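Long-range contacts in SsfS6 (Streptomyces sp. SF2575, PDB 4FZR), which is a member of the GT-B fold clan, built from two facing Rossmann-like domains: residues W147-I152 with L184-V189; I18-G23 with L126-T131; G201-R206 with A389-L394. All blocks are in the same frame, centred on the assembly; numbering follows the deposited sequence. Where two conformers were deposited one is given.

Contact 1: residues W147-I152 with L184-V189; sequences WIEQSI and LLSIDV
E149 OE1 accepts a hydrogen bond from the hydroxyl of S186, with OG 2.6 Å from E149 OE1 and placed nearly in line with that C-O bond, while E149 OE2 takes a salt bridge from K161 NZ and a weak hydrogen bond from T131 OG1. E149 has CG anti to the backbone N (chi1 180°) and an extended chain beyond it, which lifts the carboxylate off the sheet, level with S186 OG, which projects from the same face. Beneath this pair, strands 147-150 and 185-188 run parallel, their axes 13° apart, as neighbours in the Rossmann-like sheet of the N-terminal domain. E149 bonds to both flanking residues of S186: E149 N donates to L185 O at 3.0 Å, and E149 O receives I187 N at 2.6 Å in a nearly straight bond. The ladder continues with S151 N to I187 O, 3.0 Å, the donor lying well above the carbonyl plane, and starts with L184 N to W147 O, 2.7 Å and more bent. At the C-terminal ends of the strands, a water links S151 OG to D188 OD2, the latter by a long bond, while D188 OD1 pairs with K204 NZ. On the face opposite E149, I148 and I187 meet at an angle, CG2 of I148 lying 3.8 Å from CD1 of I187, and I148 CG2 also rests on L185 CB at 4.1 Å. I148, L185 and I187 thus form an apolar patch under I391 and I395 of helix 388-395. Across the sheet from it, the buried negative charge of E149 is probably balanced by K161 and steadied by the S186 hydroxyl.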
loop_
_atom_site.group_PDB
_atom_site.type_symbol
_atom_site.label_atom_id
_atom_site.label_comp_id
_atom_site.label_asym_id
_atom_site.label_seq_id
_atom_site.Cartn_x
_atom_site.Cartn_y
_atom_site.Cartn_z
ATOM N N TRP A 147 10.046 -10.482 -18.149
ATOM C CA TRP A 147 9.075 -10.664 -17.075
ATOM C C TRP A 147 9.738 -11.244 -15.833
ATOM O O TRP A 147 10.790 -11.875 -15.915
ATOM C CB TRP A 147 7.899 -11.539 -17.529
ATOM C CG TRP A 147 8.263 -12.953 -17.843
ATOM C CD1 TRP A 147 8.912 -13.406 -18.954
ATOM C CD2 TRP A 147 7.981 -14.108 -17.043
ATOM N NE1 TRP A 147 9.059 -14.770 -18.892
ATOM C CE2 TRP A 147 8.496 -15.226 -17.729
ATOM C CE3 TRP A 147 7.347 -14.304 -15.812
ATOM C CZ2 TRP A 147 8.398 -16.522 -17.224
ATOM C CZ3 TRP A 147 7.251 -15.591 -15.311
ATOM C CH2 TRP A 147 7.773 -16.684 -16.017
ATOM N N ILE A 148 9.120 -11.013 -14.682
ATOM C CA ILE A 148 9.654 -11.482 -13.415
ATOM C C ILE A 148 8.675 -12.452 -12.774
ATOM O O ILE A 148 7.462 -12.240 -12.802
ATOM C CB ILE A 148 9.937 -10.308 -12.466
ATOM C CG1 ILE A 148 11.120 -9.497 -12.991
ATOM C CG2 ILE A 148 10.235 -10.809 -11.062
ATOM C CD1 ILE A 148 10.944 -8.016 -12.840
ATOM N N GLU A 149 9.220 -13.519 -12.204
ATOM C CA GLU A 149 8.420 -14.584 -11.624
ATOM C C GLU A 149 8.619 -14.602 -10.116
ATOM O O GLU A 149 9.740 -14.758 -9.639
ATOM C CB GLU A 149 8.852 -15.925 -12.224
ATOM C CG GLU A 149 8.103 -17.141 -11.697
ATOM C CD GLU A 149 8.686 -18.449 -12.213
ATOM O OE1 GLU A 149 9.883 -18.708 -11.966
ATOM O OE2 GLU A 149 7.952 -19.219 -12.868
ATOM N N GLN A 150 7.536 -14.427 -9.364
ATOM C CA GLN A 150 7.602 -14.573 -7.914
ATOM C C GLN A 150 6.828 -15.800 -7.446
ATOM O O GLN A 150 5.672 -16.001 -7.817
ATOM C CB GLN A 150 7.069 -13.332 -7.191
ATOM C CG GLN A 150 7.290 -13.400 -5.682
ATOM C CD GLN A 150 6.550 -12.327 -4.902
ATOM O OE1 GLN A 150 6.560 -11.151 -5.269
ATOM N NE2 GLN A 150 5.909 -12.732 -3.811
ATOM N N SER A 151 7.482 -16.619 -6.630
ATOM C CA SER A 151 6.816 -17.718 -5.948
ATOM C C SER A 151 6.097 -17.186 -4.717
ATOM O O SER A 151 6.656 -16.400 -3.955
ATOM C CB SER A 151 7.826 -18.787 -5.529
ATOM O OG SER A 151 7.265 -19.654 -4.561
ATOM N N ILE A 152 4.856 -17.617 -4.526
ATOM C CA ILE A 152 4.068 -17.194 -3.378
ATOM C C ILE A 152 3.793 -18.401 -2.483
ATOM O O ILE A 152 2.868 -18.389 -1.671
ATOM C CB ILE A 152 2.742 -16.539 -3.826
ATOM C CG1 ILE A 152 1.938 -17.505 -4.697
ATOM C CG2 ILE A 152 3.018 -15.245 -4.598
ATOM C CD1 ILE A 152 0.505 -17.097 -4.897
ATOM N N LEU A 184 13.270 -12.797 -16.351
ATOM C CA LEU A 184 14.441 -12.011 -15.992
ATOM C C LEU A 184 14.951 -12.476 -14.630
ATOM O O LEU A 184 16.124 -12.812 -14.468
ATOM C CB LEU A 184 14.070 -10.528 -15.937
ATOM C CG LEU A 184 15.211 -9.512 -15.887
ATOM C CD1 LEU A 184 15.968 -9.488 -17.206
ATOM C CD2 LEU A 184 14.667 -8.133 -15.544
ATOM N N LEU A 185 14.050 -12.479 -13.652
ATOM C CA LEU A 185 14.321 -13.014 -12.325
ATOM C C LEU A 185 13.290 -14.079 -11.996
ATOM O O LEU A 185 12.136 -13.980 -12.405
ATOM C CB LEU A 185 14.221 -11.914 -11.269
ATOM C CG LEU A 185 15.464 -11.111 -10.893
ATOM C CD1 LEU A 185 15.167 -10.277 -9.659
ATOM C CD2 LEU A 185 16.649 -12.027 -10.647
ATOM N N SER A 186 13.706 -15.095 -11.254
ATOM C CA SER A 186 12.770 -16.070 -10.719
ATOM C C SER A 186 12.953 -16.117 -9.211
ATOM O O SER A 186 13.967 -16.598 -8.709
ATOM C CB SER A 186 12.984 -17.449 -11.334
ATOM O OG SER A 186 12.103 -18.395 -10.749
ATOM N N ILE A 187 11.957 -15.615 -8.493
ATOM C CA ILE A 187 12.109 -15.342 -7.074
ATOM C C ILE A 187 11.503 -16.437 -6.209
ATOM O O ILE A 187 10.447 -16.989 -6.522
ATOM C CB ILE A 187 11.505 -13.972 -6.727
ATOM C CG1 ILE A 187 12.151 -12.904 -7.618
ATOM C CG2 ILE A 187 11.694 -13.664 -5.248
ATOM C CD1 ILE A 187 11.519 -11.546 -7.536
ATOM N N ASP A 188 12.197 -16.748 -5.120
ATOM C CA ASP A 188 11.818 -17.837 -4.234
ATOM C C ASP A 188 11.826 -17.356 -2.787
ATOM O O ASP A 188 12.690 -16.571 -2.393
ATOM C CB ASP A 188 12.795 -19.000 -4.409
ATOM C CG ASP A 188 12.317 -20.267 -3.744
ATOM O OD1 ASP A 188 12.590 -20.447 -2.539
ATOM O OD2 ASP A 188 11.665 -21.084 -4.430
ATOM N N VAL A 189 10.870 -17.834 -1.996
ATOM C CA VAL A 189 10.691 -17.339 -0.632
ATOM C C VAL A 189 10.886 -18.427 0.432
ATOM O O VAL A 189 10.784 -18.159 1.630
ATOM C CB VAL A 189 9.301 -16.681 -0.456
ATOM C CG1 VAL A 189 9.227 -15.376 -1.243
ATOM C CG2 VAL A 189 8.191 -17.635 -0.885
HETATM O O HOH W 1 8.573 -21.969 -4.944
#

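Contact 2: residues I18-G23 with L126-T131; sequences ILVIAG and LVLTET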
loop_
_atom_site.group_PDB
_atom_site.type_symbol
_atom_site.label_atom_id
_atom_site.label_comp_id
_atom_site.label_asym_id
_atom_site.label_seq_id
_atom_site.Cartn_x
_atom_site.Cartn_y
_atom_site.Cartn_z
ATOM N N ILE A 18 5.788 -1.129 -14.793
ATOM C CA ILE A 18 5.603 -2.556 -14.529
ATOM C C ILE A 18 4.131 -2.928 -14.424
ATOM O O ILE A 18 3.400 -2.414 -13.576
ATOM C CB ILE A 18 6.332 -3.021 -13.238
ATOM C CG1 ILE A 18 7.791 -2.563 -13.249
ATOM C CG2 ILE A 18 6.252 -4.543 -13.087
ATOM C CD1 ILE A 18 8.010 -1.233 -12.569
ATOM N N LEU A 19 3.705 -3.819 -15.313
ATOM C CA LEU A 19 2.375 -4.398 -15.245
ATOM C C LEU A 19 2.409 -5.665 -14.381
ATOM O O LEU A 19 3.057 -6.652 -14.733
ATOM C CB LEU A 19 1.870 -4.718 -16.654
ATOM C CG LEU A 19 0.474 -5.342 -16.758
ATOM C CD1 LEU A 19 -0.575 -4.483 -16.069
ATOM C CD2 LEU A 19 0.095 -5.575 -18.212
ATOM N N VAL A 20 1.728 -5.623 -13.241
ATOM C CA VAL A 20 1.620 -6.787 -12.366
ATOM C C VAL A 20 0.382 -7.588 -12.747
ATOM O O VAL A 20 -0.743 -7.115 -12.591
ATOM C CB VAL A 20 1.523 -6.379 -10.883
ATOM C CG1 VAL A 20 1.640 -7.609 -9.983
ATOM C CG2 VAL A 20 2.602 -5.359 -10.547
ATOM N N ILE A 21 0.590 -8.797 -13.261
ATOM C CA ILE A 21 -0.518 -9.629 -13.713
ATOM C C ILE A 21 -0.831 -10.705 -12.677
ATOM O O ILE A 21 -0.046 -11.631 -12.473
ATOM C CB ILE A 21 -0.224 -10.242 -15.098
ATOM C CG1 ILE A 21 -0.197 -9.124 -16.149
ATOM C CG2 ILE A 21 -1.264 -11.299 -15.455
ATOM C CD1 ILE A 21 0.105 -9.579 -17.554
ATOM N N ALA A 22 -1.980 -10.559 -12.022
ATOM C CA ALA A 22 -2.337 -11.391 -10.873
ATOM C C ALA A 22 -3.520 -12.319 -11.162
ATOM O O ALA A 22 -4.052 -12.338 -12.274
ATOM C CB ALA A 22 -2.636 -10.511 -9.664
ATOM N N GLY A 23 -3.926 -13.078 -10.147
ATOM C CA GLY A 23 -4.925 -14.122 -10.307
ATOM C C GLY A 23 -6.365 -13.695 -10.087
ATOM O O GLY A 23 -6.739 -12.550 -10.347
ATOM N N LEU A 126 8.002 -4.060 -18.249
ATOM C CA LEU A 126 8.214 -5.241 -17.430
ATOM C C LEU A 126 6.890 -5.841 -16.983
ATOM O O LEU A 126 5.928 -5.119 -16.725
ATOM C CB LEU A 126 9.037 -4.849 -16.201
ATOM C CG LEU A 126 9.941 -5.881 -15.530
ATOM C CD1 LEU A 126 10.644 -6.749 -16.547
ATOM C CD2 LEU A 126 10.958 -5.137 -14.688
ATOM N N VAL A 127 6.847 -7.167 -16.904
ATOM C CA VAL A 127 5.704 -7.866 -16.334
ATOM C C VAL A 127 6.142 -8.572 -15.060
ATOM O O VAL A 127 7.099 -9.343 -15.071
ATOM C CB VAL A 127 5.103 -8.907 -17.313
ATOM C CG1 VAL A 127 3.986 -9.694 -16.638
ATOM C CG2 VAL A 127 4.574 -8.227 -18.566
ATOM N N LEU A 128 5.460 -8.275 -13.959
ATOM C CA LEU A 128 5.651 -9.000 -12.708
ATOM C C LEU A 128 4.448 -9.906 -12.471
ATOM O O LEU A 128 3.300 -9.481 -12.626
ATOM C CB LEU A 128 5.823 -8.027 -11.540
ATOM C CG LEU A 128 5.612 -8.584 -10.127
ATOM C CD1 LEU A 128 6.628 -9.669 -9.798
ATOM C CD2 LEU A 128 5.677 -7.460 -9.101
ATOM N N THR A 129 4.704 -11.154 -12.098
ATOM C CA THR A 129 3.629 -12.124 -11.982
ATOM C C THR A 129 3.944 -13.238 -10.987
ATOM O O THR A 129 5.067 -13.369 -10.501
ATOM C CB THR A 129 3.327 -12.750 -13.354
ATOM O OG1 THR A 129 2.091 -13.471 -13.300
ATOM C CG2 THR A 129 4.449 -13.684 -13.773
ATOM N N GLU A 130 2.923 -14.029 -10.687
ATOM C CA GLU A 130 3.044 -15.171 -9.793
ATOM C C GLU A 130 3.248 -16.437 -10.631
ATOM O O GLU A 130 2.714 -16.548 -11.732
ATOM C CB GLU A 130 1.787 -15.261 -8.926
ATOM C CG GLU A 130 1.685 -16.485 -8.060
ATOM C CD GLU A 130 0.798 -17.546 -8.676
ATOM O OE1 GLU A 130 -0.285 -17.194 -9.191
ATOM O OE2 GLU A 130 1.186 -18.732 -8.652
ATOM N N THR A 131 4.033 -17.379 -10.115
ATOM C CA THR A 131 4.490 -18.525 -10.910
ATOM C C THR A 131 3.392 -19.301 -11.653
ATOM O O THR A 131 3.651 -19.874 -12.707
ATOM C CB THR A 131 5.326 -19.516 -10.060
ATOM O OG1 THR A 131 5.564 -20.712 -10.813
ATOM C CG2 THR A 131 4.613 -19.877 -8.772
HETATM O O HOH W 2 0.497 -13.086 -10.573
#
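I18 and L126 lie side by side and point the same way from their parallel strands, with I18 CG1 3.9 Å from L126 CB. The other branch of I18 serves a second leucine: chi1 of -51° sets CG1 beside the backbone N and leaves CG2 anti to it, where CG2 touches L128 CB at 3.8 Å, the two side chains slanting across each other. Two residues on, V20 and L128 again run alongside. Both V20 methyls face CD2 of L128 from one side, CG2 4.0 Å from L128 CD2, and CG1 is also close to L128 CG and the L128 carbonyl oxygen. I18, V20, L126 and L128 thereby form one apolar face. On the reverse face I21 stands out from the sheet, and its CD1 comes beside V127 CG1 at 4.0 Å, the two side chains crossing at a slant. The strand axes are 24° apart, and three backbone bonds tie them: L19 N to L126 O at 2.9 Å, L128 N to L19 O, and I21 N to L128 O at 2.9 Å. L19 therefore both gives and receives, between L126 and L128. At the C-terminal ends of the strands, T129 OG1 lies 2.9 Å from I21 O but also has S133 O as an acceptor, and a water bridges I21 O to E130 N. The buried E130 carboxylate pairs with R153. Within the doubly wound parallel sheet, strand 17-21 bonds on its far side to strand 45-51 and strand 126-130 to strand 147-150, placing this pair at the middle of the strand order; L35, S36 and L39 of helix 33-41 cover the face made by I18, V20 and L128.

Contact 3: residues G201-R206 with A389-L394; sequences GTTKMR and ADIVRL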
loop_
_atom_site.group_PDB
_atom_site.type_symbol
_atom_site.label_atom_id
_atom_site.label_comp_id
_atom_site.label_asym_id
_atom_site.label_seq_id
_atom_site.Cartn_x
_atom_site.Cartn_y
_atom_site.Cartn_z
ATOM N N GLY A 201 18.284 -21.630 -10.337
ATOM C CA GLY A 201 18.240 -20.484 -11.227
ATOM C C GLY A 201 17.391 -19.390 -10.605
ATOM O O GLY A 201 16.883 -18.506 -11.296
ATOM N N THR A 202 17.246 -19.453 -9.285
ATOM C CA THR A 202 16.343 -18.565 -8.569
ATOM C C THR A 202 17.083 -17.605 -7.646
ATOM O O THR A 202 18.284 -17.733 -7.418
ATOM C CB THR A 202 15.337 -19.367 -7.729
ATOM O OG1 THR A 202 16.034 -20.082 -6.700
ATOM C CG2 THR A 202 14.577 -20.348 -8.606
ATOM N N THR A 203 16.340 -16.642 -7.114
ATOM C CA THR A 203 16.887 -15.650 -6.204
ATOM C C THR A 203 16.030 -15.631 -4.950
ATOM O O THR A 203 14.814 -15.461 -5.028
ATOM C CB THR A 203 16.884 -14.245 -6.842
ATOM O OG1 THR A 203 17.460 -14.306 -8.154
ATOM C CG2 THR A 203 17.668 -13.263 -5.993
ATOM N N LYS A 204 16.656 -15.821 -3.794
ATOM C CA LYS A 204 15.926 -15.803 -2.534
ATOM C C LYS A 204 15.384 -14.408 -2.243
ATOM O O LYS A 204 15.999 -13.408 -2.607
ATOM C CB LYS A 204 16.828 -16.246 -1.379
ATOM C CG LYS A 204 17.155 -17.728 -1.361
ATOM C CD LYS A 204 15.891 -18.566 -1.324
ATOM C CE LYS A 204 16.205 -20.042 -1.203
ATOM N NZ LYS A 204 14.976 -20.876 -1.270
HETATM N N MSE A 205 14.229 -14.354 -1.586
HETATM C CA MSE A 205 13.667 -13.094 -1.120
HETATM C C MSE A 205 12.913 -13.304 0.188
HETATM O O MSE A 205 12.212 -14.297 0.361
HETATM C CB MSE A 205 12.710 -12.501 -2.156
HETATM C CG MSE A 205 12.246 -11.084 -1.801
HETATM SE SE MSE A 205 10.553 -10.516 -2.610
HETATM C CE MSE A 205 11.116 -10.109 -4.391
ATOM N N ARG A 206 13.064 -12.358 1.107
ATOM C CA ARG A 206 12.362 -12.400 2.383
ATOM C C ARG A 206 10.871 -12.146 2.174
ATOM O O ARG A 206 10.488 -11.204 1.485
ATOM C CB ARG A 206 12.942 -11.347 3.326
ATOM C CG ARG A 206 12.293 -11.299 4.696
ATOM C CD ARG A 206 12.866 -10.158 5.519
ATOM N NE ARG A 206 12.123 -9.940 6.756
ATOM C CZ ARG A 206 12.418 -8.999 7.648
ATOM N NH1 ARG A 206 13.444 -8.185 7.446
ATOM N NH2 ARG A 206 11.687 -8.871 8.747
ATOM N N ALA A 389 12.737 -4.660 -1.216
ATOM C CA ALA A 389 13.463 -3.465 -1.640
ATOM C C ALA A 389 14.798 -3.853 -2.281
ATOM O O ALA A 389 15.208 -3.263 -3.284
ATOM C CB ALA A 389 13.691 -2.528 -0.459
ATOM N N ASP A 390 15.466 -4.853 -1.702
ATOM C CA ASP A 390 16.728 -5.356 -2.247
ATOM C C ASP A 390 16.503 -5.912 -3.655
ATOM O O ASP A 390 17.274 -5.637 -4.575
ATOM C CB ASP A 390 17.331 -6.459 -1.358
ATOM C CG ASP A 390 17.729 -5.968 0.033
ATOM O OD1 ASP A 390 18.071 -4.778 0.191
ATOM O OD2 ASP A 390 17.716 -6.790 0.976
ATOM N N ILE A 391 15.441 -6.697 -3.814
ATOM C CA ILE A 391 15.124 -7.329 -5.096
ATOM C C ILE A 391 14.837 -6.313 -6.202
ATOM O O ILE A 391 15.133 -6.560 -7.372
ATOM C CB ILE A 391 13.915 -8.279 -4.968
ATOM C CG1 ILE A 391 14.302 -9.519 -4.152
ATOM C CG2 ILE A 391 13.382 -8.674 -6.353
ATOM C CD1 ILE A 391 15.496 -10.273 -4.687
ATOM N N VAL A 392 14.259 -5.175 -5.836
ATOM C CA VAL A 392 13.980 -4.135 -6.817
ATOM C C VAL A 392 15.286 -3.622 -7.420
ATOM O O VAL A 392 15.368 -3.376 -8.623
ATOM C CB VAL A 392 13.180 -2.962 -6.207
ATOM C CG1 VAL A 392 13.104 -1.804 -7.191
ATOM C CG2 VAL A 392 11.778 -3.416 -5.816
ATOM N N ARG A 393 16.310 -3.475 -6.585
ATOM C CA ARG A 393 17.618 -3.040 -7.064
ATOM C C ARG A 393 18.179 -4.051 -8.057
ATOM O O ARG A 393 18.753 -3.681 -9.079
ATOM C CB ARG A 393 18.581 -2.841 -5.896
ATOM C CG ARG A 393 18.207 -1.664 -5.022
ATOM C CD ARG A 393 19.124 -1.524 -3.833
ATOM N NE ARG A 393 18.356 -1.272 -2.609
ATOM C CZ ARG A 393 18.358 -2.062 -1.536
ATOM N NH1 ARG A 393 19.071 -3.183 -1.497
ATOM N NH2 ARG A 393 17.624 -1.737 -0.483
ATOM N N LEU A 394 18.002 -5.331 -7.753
ATOM C CA LEU A 394 18.385 -6.388 -8.680
ATOM C C LEU A 394 17.657 -6.204 -10.008
ATOM O O LEU A 394 18.280 -6.174 -11.070
ATOM C CB LEU A 394 18.064 -7.766 -8.094
ATOM C CG LEU A 394 19.183 -8.472 -7.325
ATOM C CD1 LEU A 394 19.754 -7.583 -6.231
ATOM C CD2 LEU A 394 18.668 -9.776 -6.737
#
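M205, a selenomethionine in this crystal, overlaps I391 with the whole of its side chain. This is the return of the C-terminal helix to the N-terminal domain, a hallmark of the GT-B fold: helix 388-395, at the end of the chain, packs on the face of the first sheet near its edge strand 203-204. The two side chains pass at an angle. M205 CG is 3.5 Å from I391 CG1, and the bend at chi3 (-78°) folds the terminal methyl back over the isoleucine, where CE sits against both CG1 and CG2. CE to I391 CG1 is 3.2 Å, a spacing so short that it is doubtful at this resolution. I187 on the sheet and L35 of helix 33-41 complete the apolar surroundings. The far end of I391 extends along the strand, CD1 approaching the K204 carbonyl oxygen at 3.8 Å and sliding past T203 CG2 at 3.9 Å. Polar groups stay to the sides: K204 NZ pairs with E195 as well as with D188, and on the helix R393 closes a salt bridge with D390 OD1, its guanidinium lying over A389 O. That helix also borders the dimer interface, where A389 packs on A42 of the second subunit and R393 comes near R393 of that subunit. At the outer margin, chi1 of -49° puts T203 OG1 beside the backbone N and CG2 anti to it, and this methyl meets L394 tip to tip, T203 CG2 to L394 CD2 measuring 3.7 Å.

Overall arrangement
The three contacts line up across one parallel sheet of the N-terminal domain, in the strand order 17-21, 126-130, 147-150, 185-188, 203-204. Contacts 2 and 1, with centres 10 Å apart, adjoin directly: I148 N lies 2.7 Å from V127 O and Q150 N 2.9 Å from T129 O. Contact 1 continues into contact 3, 8 Å away between centres, through the salt bridge D188 OD1 to K204 NZ at 2.7 Å and through I187, which touches M205 and I391 alike. Contacts 2 and 3, about 15 Å apart between centres, do not touch. Contact 3 has a segment on helix 388-395, which also covers I148, L185 and I187 of contact 1, and alone reaches the second subunit.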